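Local coordinates for ADP-ribosylation factor guanine nucleotide-exchange factor SEC7 (Saccharomyces cerevisiae, PDB 4OIY), which activates the small GTPase ARF1 at the trans-Golgi network by guanine nucleotide exchange, promoting vesicle budding and traffic through the Golgi, at residues D79-T84 and L92-Q97. Sequence-based numbering, arbitrary orientation.
Sequences DEFDFT and LRSFLQ
F81 takes two different partners from consecutive residues of helix 88-96: the edge of the F95 ring over one face and a serine hydroxyl at its own rim. The two phenyls form a T-shaped pair, planes at 81° and centroids 5.5 Å apart, with F95 CD1 4.0 Å from F81 CZ. With CG anti to the backbone N (chi1 -175°), F95 extends its ring so that the CD1 edge meets F81. S94 OG lies near the F81 plane beside the CD2-CE2 edge, 3.6 Å from F81 CE2. Next along the loop, F83 brings CZ to within 4.2 Å of F95 CB, and F81 CB rests over one face of the F83 ring. Around F83 the chain bends in an Asx turn, D82 OD1 accepting from T84 N; T84 OG1 donates to the same oxygen. On other sides, L49 of helix 41-50 touches F81, and F115 of helix 105-122 meets F83 edge-to-face. An alanine in place of F81 would probably leave the F95 edge with no ring face to point at and open a gap beside S94 OG. No hydrogen bond joins the two segments, so in this strand-free Sec7 domain the loop after helix 68-79 meets helix 88-96 by van der Waals packing, probably helped by weak C-H edge attraction.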
loop_
_atom_site.group_PDB
_atom_site.type_symbol
_atom_site.label_atom_id
_atom_site.label_comp_id
_atom_site.label_asym_id
_atom_site.label_seq_id
_atom_site.Cartn_x
_atom_site.Cartn_y
_atom_site.Cartn_z
ATOM N N ASP A 79 -9.912 0.525 1.246
ATOM C CA ASP A 79 -11.196 1.135 0.869
ATOM C C ASP A 79 -11.246 2.644 1.090
ATOM O O ASP A 79 -12.084 3.314 0.485
ATOM C CB ASP A 79 -12.366 0.504 1.637
ATOM C CG ASP A 79 -12.787 -0.838 1.088
ATOM O OD1 ASP A 79 -12.347 -1.234 -0.013
ATOM O OD2 ASP A 79 -13.600 -1.503 1.776
ATOM N N GLU A 80 -10.386 3.174 1.961
ATOM C CA GLU A 80 -10.325 4.619 2.216
ATOM C C GLU A 80 -9.641 5.411 1.102
ATOM O O GLU A 80 -9.787 6.628 1.027
ATOM C CB GLU A 80 -9.629 4.894 3.550
ATOM C CG GLU A 80 -10.434 4.416 4.740
ATOM C CD GLU A 80 -11.735 5.179 4.882
ATOM O OE1 GLU A 80 -11.683 6.423 4.915
ATOM O OE2 GLU A 80 -12.799 4.533 4.949
ATOM N N PHE A 81 -8.908 4.728 0.233
ATOM C CA PHE A 81 -8.206 5.397 -0.854
ATOM C C PHE A 81 -9.157 5.716 -1.993
ATOM O O PHE A 81 -10.047 4.915 -2.321
ATOM C CB PHE A 81 -7.060 4.533 -1.386
ATOM C CG PHE A 81 -5.866 4.500 -0.486
ATOM C CD1 PHE A 81 -5.883 3.723 0.657
ATOM C CD2 PHE A 81 -4.732 5.250 -0.775
ATOM C CE1 PHE A 81 -4.795 3.689 1.501
ATOM C CE2 PHE A 81 -3.643 5.232 0.074
ATOM C CZ PHE A 81 -3.674 4.438 1.210
ATOM N N ASP A 82 -8.960 6.887 -2.591
ATOM C CA ASP A 82 -9.669 7.253 -3.803
ATOM C C ASP A 82 -8.687 7.220 -4.961
ATOM O O ASP A 82 -7.882 8.129 -5.119
ATOM C CB ASP A 82 -10.298 8.640 -3.666
ATOM C CG ASP A 82 -11.236 8.973 -4.813
ATOM O OD1 ASP A 82 -11.408 8.129 -5.723
ATOM O OD2 ASP A 82 -11.824 10.082 -4.793
ATOM N N PHE A 83 -8.752 6.152 -5.754
ATOM C CA PHE A 83 -7.910 5.998 -6.941
ATOM C C PHE A 83 -8.611 6.448 -8.217
ATOM O O PHE A 83 -8.076 6.267 -9.305
ATOM C CB PHE A 83 -7.496 4.530 -7.117
ATOM C CG PHE A 83 -6.761 3.938 -5.940
ATOM C CD1 PHE A 83 -5.684 4.598 -5.352
ATOM C CD2 PHE A 83 -7.121 2.695 -5.451
ATOM C CE1 PHE A 83 -4.999 4.032 -4.286
ATOM C CE2 PHE A 83 -6.439 2.129 -4.382
ATOM C CZ PHE A 83 -5.376 2.799 -3.805
ATOM N N THR A 84 -9.799 7.035 -8.099
ATOM C CA THR A 84 -10.579 7.388 -9.287
ATOM C C THR A 84 -9.807 8.357 -10.188
ATOM O O THR A 84 -9.359 9.404 -9.742
ATOM C CB THR A 84 -11.943 8.001 -8.908
ATOM O OG1 THR A 84 -12.642 7.111 -8.024
ATOM C CG2 THR A 84 -12.791 8.229 -10.162
ATOM N N LEU A 92 -0.627 3.318 -7.151
ATOM C CA LEU A 92 0.379 2.529 -6.436
ATOM C C LEU A 92 1.289 3.405 -5.565
ATOM O O LEU A 92 1.649 3.020 -4.445
ATOM C CB LEU A 92 1.228 1.752 -7.436
ATOM C CG LEU A 92 2.033 0.558 -6.934
ATOM C CD1 LEU A 92 1.104 -0.502 -6.374
ATOM C CD2 LEU A 92 2.860 0.011 -8.082
ATOM N N ARG A 93 1.676 4.576 -6.076
ATOM C CA ARG A 93 2.548 5.478 -5.323
ATOM C C ARG A 93 1.839 5.950 -4.057
ATOM O O ARG A 93 2.409 5.912 -2.962
ATOM C CB ARG A 93 3.006 6.687 -6.163
ATOM C CG ARG A 93 4.090 7.490 -5.440
ATOM C CD ARG A 93 4.749 8.621 -6.221
ATOM N NE ARG A 93 5.362 8.241 -7.500
ATOM C CZ ARG A 93 4.759 8.333 -8.683
ATOM N NH1 ARG A 93 3.504 8.760 -8.772
ATOM N NH2 ARG A 93 5.404 7.979 -9.784
ATOM N N SER A 94 0.590 6.376 -4.206
ATOM C CA SER A 94 -0.211 6.819 -3.072
ATOM C C SER A 94 -0.341 5.708 -2.029
ATOM O O SER A 94 -0.147 5.929 -0.838
ATOM C CB SER A 94 -1.597 7.259 -3.543
ATOM O OG SER A 94 -2.448 7.525 -2.442
ATOM N N PHE A 95 -0.630 4.505 -2.504
ATOM C CA PHE A 95 -0.839 3.355 -1.635
ATOM C C PHE A 95 0.448 2.919 -0.917
ATOM O O PHE A 95 0.484 2.830 0.312
ATOM C CB PHE A 95 -1.401 2.208 -2.478
ATOM C CG PHE A 95 -1.776 0.987 -1.686
ATOM C CD1 PHE A 95 -2.676 1.069 -0.638
ATOM C CD2 PHE A 95 -1.261 -0.257 -2.028
ATOM C CE1 PHE A 95 -3.025 -0.063 0.085
ATOM C CE2 PHE A 95 -1.611 -1.391 -1.321
ATOM C CZ PHE A 95 -2.498 -1.296 -0.261
ATOM N N LEU A 96 1.501 2.645 -1.677
ATOM C CA LEU A 96 2.717 2.064 -1.095
ATOM C C LEU A 96 3.538 3.036 -0.263
ATOM O O LEU A 96 4.375 2.605 0.518
ATOM C CB LEU A 96 3.603 1.440 -2.173
ATOM C CG LEU A 96 3.015 0.240 -2.921
ATOM C CD1 LEU A 96 4.003 -0.246 -3.970
ATOM C CD2 LEU A 96 2.642 -0.893 -1.975
ATOM N N GLN A 97 3.302 4.337 -0.412
ATOM C CA GLN A 97 4.004 5.324 0.406
ATOM C C GLN A 97 3.286 5.554 1.749
ATOM O O GLN A 97 3.736 6.373 2.572
ATOM C CB GLN A 97 4.163 6.638 -0.375
ATOM C CG GLN A 97 5.152 6.516 -1.527
ATOM C CD GLN A 97 5.378 7.822 -2.280
ATOM O OE1 GLN A 97 4.597 8.767 -2.165
ATOM N NE2 GLN A 97 6.452 7.869 -3.062
#